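Local coordinates for isochorismatase family protein (Enterococcus faecalis, PDB 2A67) that is of unknown function but belongs to the isochorismatase family of hydrolases and so probably cleaves a small substrate, at residues G142-T145 with A146-I150; Q151-E154 with A155-G159; G15-P19 with T20-Y24. One frame throughout, in Å; residues are numbered along the deposited sequence. Where two conformers were deposited one is given.

Interaction 1: G142-T145 with A146-I150; sequences GHLT and AAQII
Thr145 and Gln148 grip each other at the start of helix 146-157, where each side chain bonds to the main-chain N of the other. Thr145 holds the N-cap position. Its OG1, at chi1 56°, sits between its own backbone N and carbonyl carbon, which places the oxygen before the first turn of the helix, 3.2 Å from Gln148 N, and there it accepts the capping bond. The return bond is the shorter one: Thr145 N donates to Gln148 OE1 at 2.9 Å, nearly straight at 163°, arriving in the plane of the amide on a lone pair of that oxygen. Together the two bonds make a capping box, with glutamine as the reciprocating residue. A weak bond from Thr145 OG1 to the same OE1 lies across the box.

The apolar lining comes from the residue before the cap. Leu144 turns its CB toward the helix and touches Ile149 CG1 at 3.9 Å, while its CG and CD1 lie beside Gln148, the two side chains crossing at about a right angle. Behind these, Ile149 N bonds to Thr145 O at 3.1 Å and begins the regular helical pattern.

Further out, Asp140 OD1 accepts from Ala146 N, giving a second amide of the first turn a side-chain partner. Leu144 and Gln148 also pack on Gln148 and Leu144 of the second subunit, so the capped turn forms part of the dimer contact.

First-turn amides lack acceptors from a preceding turn; here Thr145 OG1 supplies one for Gln148 N and Asp140 OD1 one for Ala146 N. Because OE1 is held by a nearly straight bond, the glutamine amide is restrained in its rotation, and the loop backbone at Thr145 is tied to the helix it precedes.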
ATOM      1  N   GLY D 142       7.950 -15.866 -10.117  1.00 40.06           N
ATOM      2  CA  GLY D 142       7.560 -17.285 -10.162  1.00 40.03           C
ATOM      3  C   GLY D 142       6.062 -17.482 -10.359  1.00 39.77           C
ATOM      4  O   GLY D 142       5.611 -18.576 -10.664  1.00 39.74           O
ATOM      5  N   HIS D 143       5.269 -16.434 -10.173  1.00 38.87           N
ATOM      6  CA  HIS D 143       3.830 -16.517 -10.506  1.00 38.72           C
ATOM      7  C   HIS D 143       3.420 -15.530 -11.618  1.00 37.50           C
ATOM      8  O   HIS D 143       2.516 -15.792 -12.401  1.00 37.66           O
ATOM      9  CB  HIS D 143       2.964 -16.285  -9.265  1.00 40.01           C
ATOM     10  CG  HIS D 143       3.202 -17.270  -8.157  1.00 42.81           C
ATOM     11  ND1 HIS D 143       2.440 -18.415  -7.995  1.00 45.94           N
ATOM     12  CD2 HIS D 143       4.107 -17.276  -7.148  1.00 44.64           C
ATOM     13  CE1 HIS D 143       2.875 -19.089  -6.945  1.00 45.87           C
ATOM     14  NE2 HIS D 143       3.886 -18.421  -6.413  1.00 48.31           N
ATOM     15  N   LEU D 144       4.089 -14.383 -11.665  1.00 35.65           N
ATOM     16  CA  LEU D 144       3.763 -13.312 -12.586  1.00 34.03           C
ATOM     17  C   LEU D 144       5.083 -12.768 -13.086  1.00 33.77           C
ATOM     18  O   LEU D 144       6.067 -12.805 -12.365  1.00 34.18           O
ATOM     19  CB  LEU D 144       3.022 -12.202 -11.821  1.00 34.08           C
ATOM     20  CG  LEU D 144       1.516 -11.896 -11.845  1.00 35.04           C
ATOM     21  CD1 LEU D 144       0.604 -13.013 -12.233  1.00 32.54           C
ATOM     22  CD2 LEU D 144       1.027 -11.182 -10.532  1.00 32.74           C
ATOM     23  N   THR D 145       5.129 -12.284 -14.324  1.00 32.35           N
ATOM     24  CA  THR D 145       6.368 -11.670 -14.824  1.00 32.13           C
ATOM     25  C   THR D 145       6.480 -10.265 -14.238  1.00 31.89           C
ATOM     26  O   THR D 145       5.473  -9.720 -13.786  1.00 31.31           O
ATOM     27  CB  THR D 145       6.335 -11.507 -16.349  1.00 32.18           C
ATOM     28  OG1 THR D 145       5.176 -10.740 -16.716  1.00 29.19           O
ATOM     29  CG2 THR D 145       6.299 -12.883 -17.047  1.00 31.43           C
ATOM     30  N   ALA D 146       7.681  -9.687 -14.273  1.00 32.12           N
ATOM     31  CA  ALA D 146       7.906  -8.285 -13.897  1.00 32.24           C
ATOM     32  C   ALA D 146       6.966  -7.362 -14.647  1.00 32.03           C
ATOM     33  O   ALA D 146       6.373  -6.482 -14.037  1.00 30.48           O
ATOM     34  CB  ALA D 146       9.320  -7.879 -14.174  1.00 32.83           C
ATOM     35  N   ALA D 147       6.815  -7.597 -15.954  1.00 31.45           N
ATOM     36  CA  ALA D 147       5.889  -6.819 -16.801  1.00 31.29           C
ATOM     37  C   ALA D 147       4.422  -6.813 -16.277  1.00 30.96           C
ATOM     38  O   ALA D 147       3.759  -5.782 -16.251  1.00 29.94           O
ATOM     39  CB  ALA D 147       5.947  -7.324 -18.235  1.00 31.22           C
ATOM     40  N   GLN D 148       3.924  -7.969 -15.844  1.00 30.34           N
ATOM     41  CA  GLN D 148       2.550  -8.088 -15.345  1.00 29.26           C
ATOM     42  C   GLN D 148       2.381  -7.398 -13.994  1.00 29.41           C
ATOM     43  O   GLN D 148       1.338  -6.758 -13.729  1.00 29.00           O
ATOM     44  CB  GLN D 148       2.180  -9.569 -15.163  1.00 29.75           C
ATOM     45  CG  GLN D 148       2.008 -10.381 -16.432  1.00 29.39           C
ATOM     46  CD  GLN D 148       1.670 -11.815 -16.104  1.00 29.01           C
ATOM     47  OE1 GLN D 148       2.499 -12.544 -15.566  1.00 31.18           O
ATOM     48  NE2 GLN D 148       0.445 -12.216 -16.379  1.00 27.84           N
ATOM     49  N   ILE D 149       3.396  -7.551 -13.140  1.00 29.06           N
ATOM     50  CA  ILE D 149       3.435  -6.898 -11.810  1.00 29.16           C
ATOM     51  C   ILE D 149       3.450  -5.375 -11.939  1.00 29.85           C
ATOM     52  O   ILE D 149       2.693  -4.679 -11.243  1.00 29.94           O
ATOM     53  CB  ILE D 149       4.641  -7.346 -10.940  1.00 29.74           C
ATOM     54  CG1 ILE D 149       4.596  -8.866 -10.661  1.00 29.77           C
ATOM     55  CG2 ILE D 149       4.675  -6.512  -9.590  1.00 27.82           C
ATOM     56  CD1 ILE D 149       5.957  -9.424 -10.219  1.00 27.78           C
ATOM     57  N   ILE D 150       4.321  -4.877 -12.819  1.00 30.53           N
ATOM     58  CA  ILE D 150       4.403  -3.454 -13.128  1.00 30.49           C
ATOM     59  C   ILE D 150       3.101  -2.912 -13.678  1.00 31.61           C
ATOM     60  O   ILE D 150       2.626  -1.872 -13.211  1.00 31.83           O
ATOM     61  CB  ILE D 150       5.566  -3.136 -14.073  1.00 30.82           C
ATOM     62  CG1 ILE D 150       6.888  -3.237 -13.319  1.00 28.57           C
ATOM     63  CG2 ILE D 150       5.433  -1.693 -14.621  1.00 30.06           C
ATOM     64  CD1 ILE D 150       8.090  -3.489 -14.186  1.00 28.75           C
TER

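Interaction 2: Q151-E154 with A155-G159; sequences QHHE and AIWAG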
ATOM      1  N   GLN D 151       2.532  -3.582 -14.680  1.00 31.45           N
ATOM      2  CA  GLN D 151       1.225  -3.196 -15.220  1.00 33.76           C
ATOM      3  C   GLN D 151       0.139  -3.099 -14.115  1.00 31.94           C
ATOM      4  O   GLN D 151      -0.622  -2.106 -14.001  1.00 30.54           O
ATOM      5  CB  GLN D 151       0.836  -4.186 -16.329  1.00 33.75           C
ATOM      6  CG  GLN D 151      -0.551  -4.066 -16.903  1.00 37.98           C
ATOM      7  CD  GLN D 151      -0.868  -5.223 -17.908  1.00 40.57           C
ATOM      8  OE1 GLN D 151      -0.845  -6.444 -17.567  1.00 44.41           O
ATOM      9  NE2 GLN D 151      -1.157  -4.827 -19.179  1.00 48.88           N
ATOM     10  N   HIS D 152       0.063  -4.150 -13.311  1.00 28.63           N
ATOM     11  CA  HIS D 152      -0.912  -4.234 -12.233  1.00 27.77           C
ATOM     12  C   HIS D 152      -0.827  -3.062 -11.248  1.00 26.43           C
ATOM     13  O   HIS D 152      -1.834  -2.450 -10.975  1.00 27.32           O
ATOM     14  CB  HIS D 152      -0.728  -5.563 -11.475  1.00 26.48           C
ATOM     15  CG  HIS D 152      -1.680  -5.768 -10.329  1.00 26.27           C
ATOM     16  ND1 HIS D 152      -3.050  -5.857 -10.488  1.00 23.89           N
ATOM     17  CD2 HIS D 152      -1.438  -5.967  -9.005  1.00 25.57           C
ATOM     18  CE1 HIS D 152      -3.608  -6.133  -9.315  1.00 25.04           C
ATOM     19  NE2 HIS D 152      -2.650  -6.180  -8.398  1.00 23.97           N
ATOM     20  N   HIS D 153       0.351  -2.792 -10.706  1.00 26.05           N
ATOM     21  CA  HIS D 153       0.485  -1.826  -9.624  1.00 26.35           C
ATOM     22  C   HIS D 153       0.384  -0.392 -10.154  1.00 26.64           C
ATOM     23  O   HIS D 153      -0.233   0.465  -9.536  1.00 28.14           O
ATOM     24  CB  HIS D 153       1.803  -2.038  -8.875  1.00 25.45           C
ATOM     25  CG  HIS D 153       1.724  -3.137  -7.857  1.00 27.49           C
ATOM     26  ND1 HIS D 153       1.874  -4.469  -8.184  1.00 30.69           N
ATOM     27  CD2 HIS D 153       1.398  -3.110  -6.549  1.00 24.74           C
ATOM     28  CE1 HIS D 153       1.648  -5.220  -7.113  1.00 27.15           C
ATOM     29  NE2 HIS D 153       1.343  -4.417  -6.114  1.00 32.07           N
ATOM     30  N   GLU D 154       1.001  -0.124 -11.295  1.00 27.53           N
ATOM     31  CA  GLU D 154       0.925   1.196 -11.908  1.00 29.55           C
ATOM     32  C   GLU D 154      -0.500   1.563 -12.245  1.00 28.49           C
ATOM     33  O   GLU D 154      -0.901   2.714 -12.099  1.00 28.37           O
ATOM     34  CB  GLU D 154       1.893   1.279 -13.110  1.00 30.56           C
ATOM     35  CG  GLU D 154       3.326   1.342 -12.622  1.00 31.99           C
ATOM     36  CD  GLU D 154       4.385   1.683 -13.709  1.00 33.90           C
ATOM     37  OE1 GLU D 154       3.984   1.814 -14.859  1.00 34.76           O
ATOM     38  OE2 GLU D 154       5.625   1.722 -13.384  1.00 38.49           O
ATOM     39  N   ALA D 155      -1.300   0.581 -12.660  1.00 28.13           N
ATOM     40  CA  ALA D 155      -2.735   0.858 -12.904  1.00 28.17           C
ATOM     41  C   ALA D 155      -3.494   1.167 -11.616  1.00 27.69           C
ATOM     42  O   ALA D 155      -4.426   1.989 -11.608  1.00 25.85           O
ATOM     43  CB  ALA D 155      -3.410  -0.300 -13.643  1.00 30.12           C
ATOM     44  N   ILE D 156      -3.121   0.511 -10.517  1.00 26.56           N
ATOM     45  CA  ILE D 156      -3.733   0.864  -9.222  1.00 25.08           C
ATOM     46  C   ILE D 156      -3.356   2.304  -8.786  1.00 25.26           C
ATOM     47  O   ILE D 156      -4.186   3.047  -8.281  1.00 25.25           O
ATOM     48  CB  ILE D 156      -3.273  -0.089  -8.111  1.00 24.79           C
ATOM     49  CG1 ILE D 156      -3.750  -1.539  -8.383  1.00 24.82           C
ATOM     50  CG2 ILE D 156      -3.785   0.407  -6.728  1.00 23.33           C
ATOM     51  CD1 ILE D 156      -3.077  -2.537  -7.423  1.00 24.01           C
ATOM     52  N   TRP D 157      -2.099   2.682  -8.950  1.00 25.07           N
ATOM     53  CA  TRP D 157      -1.644   3.978  -8.484  1.00 24.80           C
ATOM     54  C   TRP D 157      -2.247   5.153  -9.300  1.00 25.53           C
ATOM     55  O   TRP D 157      -2.560   6.184  -8.725  1.00 25.92           O
ATOM     56  CB  TRP D 157      -0.136   4.083  -8.589  1.00 24.81           C
ATOM     57  CG  TRP D 157       0.630   2.937  -7.873  1.00 24.77           C
ATOM     58  CD1 TRP D 157       0.232   2.171  -6.773  1.00 26.74           C
ATOM     59  CD2 TRP D 157       1.945   2.534  -8.190  1.00 23.33           C
ATOM     60  NE1 TRP D 157       1.246   1.259  -6.451  1.00 23.65           N
ATOM     61  CE2 TRP D 157       2.319   1.500  -7.271  1.00 22.95           C
ATOM     62  CE3 TRP D 157       2.859   2.942  -9.179  1.00 25.40           C
ATOM     63  CZ2 TRP D 157       3.554   0.833  -7.341  1.00 26.24           C
ATOM     64  CZ3 TRP D 157       4.111   2.302  -9.245  1.00 26.26           C
ATOM     65  CH2 TRP D 157       4.450   1.227  -8.287  1.00 26.31           C
ATOM     66  N   ALA D 158      -2.403   4.972 -10.594  1.00 25.79           N
ATOM     67  CA  ALA D 158      -2.831   6.084 -11.488  1.00 27.10           C
ATOM     68  C   ALA D 158      -4.138   6.650 -11.006  1.00 28.23           C
ATOM     69  O   ALA D 158      -5.141   5.924 -10.900  1.00 28.59           O
ATOM     70  CB  ALA D 158      -2.962   5.594 -12.913  1.00 26.51           C
ATOM     71  N   GLY D 159      -4.127   7.931 -10.649  1.00 28.63           N
ATOM     72  CA  GLY D 159      -5.378   8.596 -10.299  1.00 30.96           C
ATOM     73  C   GLY D 159      -5.755   8.408  -8.838  1.00 32.42           C
ATOM     74  O   GLY D 159      -6.103   9.369  -8.135  1.00 33.80           O
TER
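Trp157 lays its indole against His153 one turn earlier, meeting the carbonyl O and CB rather than the imidazole face. The oxygen stands 3.1 Å from the ring plane, over one face and displaced toward the rim, and Trp157 CZ2 rests 3.7 Å from His153 CB. The benzene end of the same ring system reaches Glu154, whose CG approaches Trp157 CZ3 at 3.6 Å. Trp157 CG stands anti to its carbonyl carbon (chi1 -54°), a torsion that lays the indole back along the preceding turn. A separate CH-pi interaction places Ile156 CD1 over one face of the His152 ring, 4.1 Å from the centroid and 21° off the normal.

Backbone hydrogen bonds form the next group. Ala155, Ile156, Trp157 and Ala158 donate in turn to the carbonyls of Gln151, His152, His153 and Glu154. His153 O thus serves twice, accepting from Trp157 N at 3.0 Å and facing the indole. The last bond of the series, Ala158 N to Glu154 O at 3.1 Å, belongs to the residue whose backbone first leaves helical angles.

The polar ends find partners elsewhere. Trp157 NE1 bonds to Asp116 OD2, Glu154 OE2 to Thr136 OG1, and His153 ND1 to Ile149 O, which probably helps to set how these groups are turned.

At the dimer interface the rings of His152 and His153 meet His153 and His152 of the second subunit, and the two His153 rings also meet each other. Within the chain, the helix connects strand 128-137 to strand 163-164 in a beta-alpha-beta unit: Trp157 packs on Ile119 of helix 111-125 and Met131 of strand 128-137, while Glu154 and Ala158 touch Phe164 of strand 163-164.

Interaction 3: G15-P19 with T20-Y24; sequences GIESP and TQQLY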
ATOM      1  N   GLY D  15      22.872  -4.291  -4.889  1.00 35.11           N
ATOM      2  CA  GLY D  15      22.517  -5.636  -4.435  1.00 38.26           C
ATOM      3  C   GLY D  15      21.057  -6.053  -4.464  1.00 40.56           C
ATOM      4  O   GLY D  15      20.696  -7.033  -3.824  1.00 40.12           O
ATOM      5  N   ILE D  16      20.203  -5.352  -5.217  1.00 42.90           N
ATOM      6  CA  ILE D  16      18.789  -5.787  -5.317  1.00 44.73           C
ATOM      7  C   ILE D  16      18.325  -6.970  -6.254  1.00 46.40           C
ATOM      8  O   ILE D  16      17.476  -7.744  -5.813  1.00 46.88           O
ATOM      9  CB  ILE D  16      17.776  -4.581  -5.427  1.00 44.60           C
ATOM     10  CG1 ILE D  16      17.481  -3.985  -4.051  1.00 46.78           C
ATOM     11  CG2 ILE D  16      16.391  -5.045  -5.890  1.00 42.94           C
ATOM     12  CD1 ILE D  16      17.969  -2.634  -3.831  1.00 45.61           C
ATOM     13  N   GLU D  17      18.795  -7.227  -7.476  1.00 48.43           N
ATOM     14  CA  GLU D  17      20.135  -7.403  -8.050  1.00 50.33           C
ATOM     15  C   GLU D  17      21.185  -8.436  -7.579  1.00 51.57           C
ATOM     16  O   GLU D  17      22.148  -8.124  -6.886  1.00 52.40           O
ATOM     17  CB  GLU D  17      20.624  -6.254  -8.894  1.00 50.11           C
ATOM     18  CG  GLU D  17      19.683  -6.180 -10.058  1.00 50.02           C
ATOM     19  CD  GLU D  17      20.287  -5.664 -11.326  1.00 52.57           C
ATOM     20  OE1 GLU D  17      21.420  -5.110 -11.284  1.00 52.05           O
ATOM     21  OE2 GLU D  17      19.595  -5.819 -12.369  1.00 52.36           O
ATOM     22  N   SER D  18      20.944  -9.674  -8.015  1.00 52.47           N
ATOM     23  CA  SER D  18      21.893 -10.784  -7.965  1.00 53.78           C
ATOM     24  C   SER D  18      22.187 -11.258  -9.412  1.00 54.22           C
ATOM     25  O   SER D  18      21.460 -10.886 -10.352  1.00 54.53           O
ATOM     26  CB  SER D  18      21.282 -11.934  -7.145  1.00 54.03           C
ATOM     27  OG  SER D  18      20.474 -12.778  -7.962  1.00 54.86           O
ATOM     28  N   PRO D  19      23.256 -12.067  -9.611  1.00 54.69           N
ATOM     29  CA  PRO D  19      23.470 -12.729 -10.912  1.00 54.33           C
ATOM     30  C   PRO D  19      22.240 -13.436 -11.526  1.00 53.55           C
ATOM     31  O   PRO D  19      21.986 -13.278 -12.728  1.00 53.46           O
ATOM     32  CB  PRO D  19      24.587 -13.747 -10.615  1.00 54.58           C
ATOM     33  CG  PRO D  19      24.742 -13.749  -9.084  1.00 55.65           C
ATOM     34  CD  PRO D  19      24.355 -12.371  -8.677  1.00 54.80           C
ATOM     35  N   THR D  20      21.490 -14.198 -10.725  1.00 52.63           N
ATOM     36  CA  THR D  20      20.339 -14.948 -11.254  1.00 51.89           C
ATOM     37  C   THR D  20      19.055 -14.109 -11.400  1.00 51.05           C
ATOM     38  O   THR D  20      18.123 -14.518 -12.093  1.00 51.19           O
ATOM     39  CB  THR D  20      20.034 -16.228 -10.427  1.00 52.41           C
ATOM     40  OG1 THR D  20      19.814 -15.869  -9.054  1.00 53.14           O
ATOM     41  CG2 THR D  20      21.188 -17.278 -10.539  1.00 52.21           C
ATOM     42  N   GLN D  21      19.008 -12.946 -10.753  1.00 49.19           N
ATOM     43  CA  GLN D  21      17.799 -12.109 -10.735  1.00 47.91           C
ATOM     44  C   GLN D  21      18.090 -10.671 -11.192  1.00 45.29           C
ATOM     45  O   GLN D  21      18.560  -9.860 -10.399  1.00 45.42           O
ATOM     46  CB  GLN D  21      17.162 -12.100  -9.334  1.00 48.46           C
ATOM     47  CG  GLN D  21      16.370 -13.385  -8.968  1.00 51.53           C
ATOM     48  CD  GLN D  21      14.921 -13.382  -9.500  1.00 55.02           C
ATOM     49  OE1 GLN D  21      14.671 -13.449 -10.721  1.00 55.77           O
ATOM     50  NE2 GLN D  21      13.960 -13.304  -8.577  1.00 55.96           N
ATOM     51  N   GLN D  22      17.860 -10.391 -12.476  1.00 42.73           N
ATOM     52  CA  GLN D  22      18.010  -9.044 -13.037  0.50 41.72           C
ATOM     53  C   GLN D  22      16.688  -8.273 -12.981  1.00 40.54           C
ATOM     54  O   GLN D  22      15.632  -8.806 -13.352  1.00 40.21           O
ATOM     55  CB  GLN D  22      18.513  -9.091 -14.486  0.50 41.52           C
ATOM     56  CG  GLN D  22      19.990  -9.400 -14.626  0.50 42.58           C
ATOM     57  CD  GLN D  22      20.659  -8.590 -15.725  0.50 43.69           C
ATOM     58  OE1 GLN D  22      20.256  -8.646 -16.892  0.50 44.41           O
ATOM     59  NE2 GLN D  22      21.697  -7.829 -15.353  0.50 42.23           N
ATOM     60  N   LEU D  23      16.752  -7.037 -12.510  1.00 39.04           N
ATOM     61  CA  LEU D  23      15.592  -6.124 -12.524  1.00 37.13           C
ATOM     62  C   LEU D  23      15.138  -5.822 -13.962  1.00 36.53           C
ATOM     63  O   LEU D  23      15.962  -5.603 -14.835  1.00 37.42           O
ATOM     64  CB  LEU D  23      15.962  -4.827 -11.807  1.00 36.60           C
ATOM     65  CG  LEU D  23      15.972  -4.875 -10.275  1.00 35.34           C
ATOM     66  CD1 LEU D  23      16.724  -3.667  -9.739  1.00 32.05           C
ATOM     67  CD2 LEU D  23      14.551  -4.923  -9.698  1.00 34.22           C
ATOM     68  N   TYR D  24      13.830  -5.835 -14.190  1.00 35.77           N
ATOM     69  CA  TYR D  24      13.229  -5.674 -15.506  1.00 35.82           C
ATOM     70  C   TYR D  24      13.479  -4.275 -16.107  1.00 35.34           C
ATOM     71  O   TYR D  24      13.103  -3.228 -15.511  1.00 33.97           O
ATOM     72  CB  TYR D  24      11.734  -5.942 -15.401  1.00 35.98           C
ATOM     73  CG  TYR D  24      10.993  -5.876 -16.711  1.00 37.08           C
ATOM     74  CD1 TYR D  24      11.192  -6.847 -17.719  1.00 38.12           C
ATOM     75  CD2 TYR D  24      10.076  -4.840 -16.960  1.00 38.13           C
ATOM     76  CE1 TYR D  24      10.492  -6.765 -18.952  1.00 39.62           C
ATOM     77  CE2 TYR D  24       9.368  -4.767 -18.161  1.00 38.00           C
ATOM     78  CZ  TYR D  24       9.582  -5.720 -19.143  1.00 38.50           C
ATOM     79  OH  TYR D  24       8.880  -5.622 -20.312  1.00 39.56           O
TER
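Glu17 reaches Leu23 through a chain that runs extended beyond CG (chi2 -150°), carrying its carboxylate across the mouth of the turn. There OE2 accepts from Leu23 N at 3.1 Å through its anti lone pair, the one facing away from the other carboxylate oxygen. Glu17 itself has positive phi (57°), consistent with a bend in the backbone just before the turn. Ser18, at chi1 86°, swings OG inward over the turn, where Thr20 N and Gln21 N both approach it in weak bonds.

The backbone closes the loop as well. With Pro19 and Thr20 at the corner, Gln21 N donates to Ser18 O at 3.2 Å from well above the carbonyl plane, closing a type I beta turn, and Ser18 N adds a weak bond to Gln21 O. Leu23 CD1 meets Ile16 CG2 at 4.1 Å and lies 3.9 Å from Glu17 CG, so the aliphatic part of the glutamate joins a small apolar contact.

This surface loop joins strand 5-10 to helix 26-42. Leu23 and Gln21 lean on Leu139, Glu17 touches Phe67, and Tyr24 beyond them packs against helix 146-157.

Interactions 1 and 2 are successive parts of helix 146-157, the first capping its start and the second closing its end; both are partly buried and both touch the second subunit. Interaction 3 lies at the surface, in a loop whose two segments no other chain of the assembly touches. Chemistry follows place: reciprocal polar bonds at the helix start, aromatic and apolar packing along its later turns, and a carboxylate and a hydroxyl gathering backbone amides in the loop. Interactions 1 and 3 meet directly, with Ile150 CD1 3.7 Å from Tyr24 CD2, whereas interactions 2 and 3 stay about 8 Å apart at their nearest atoms.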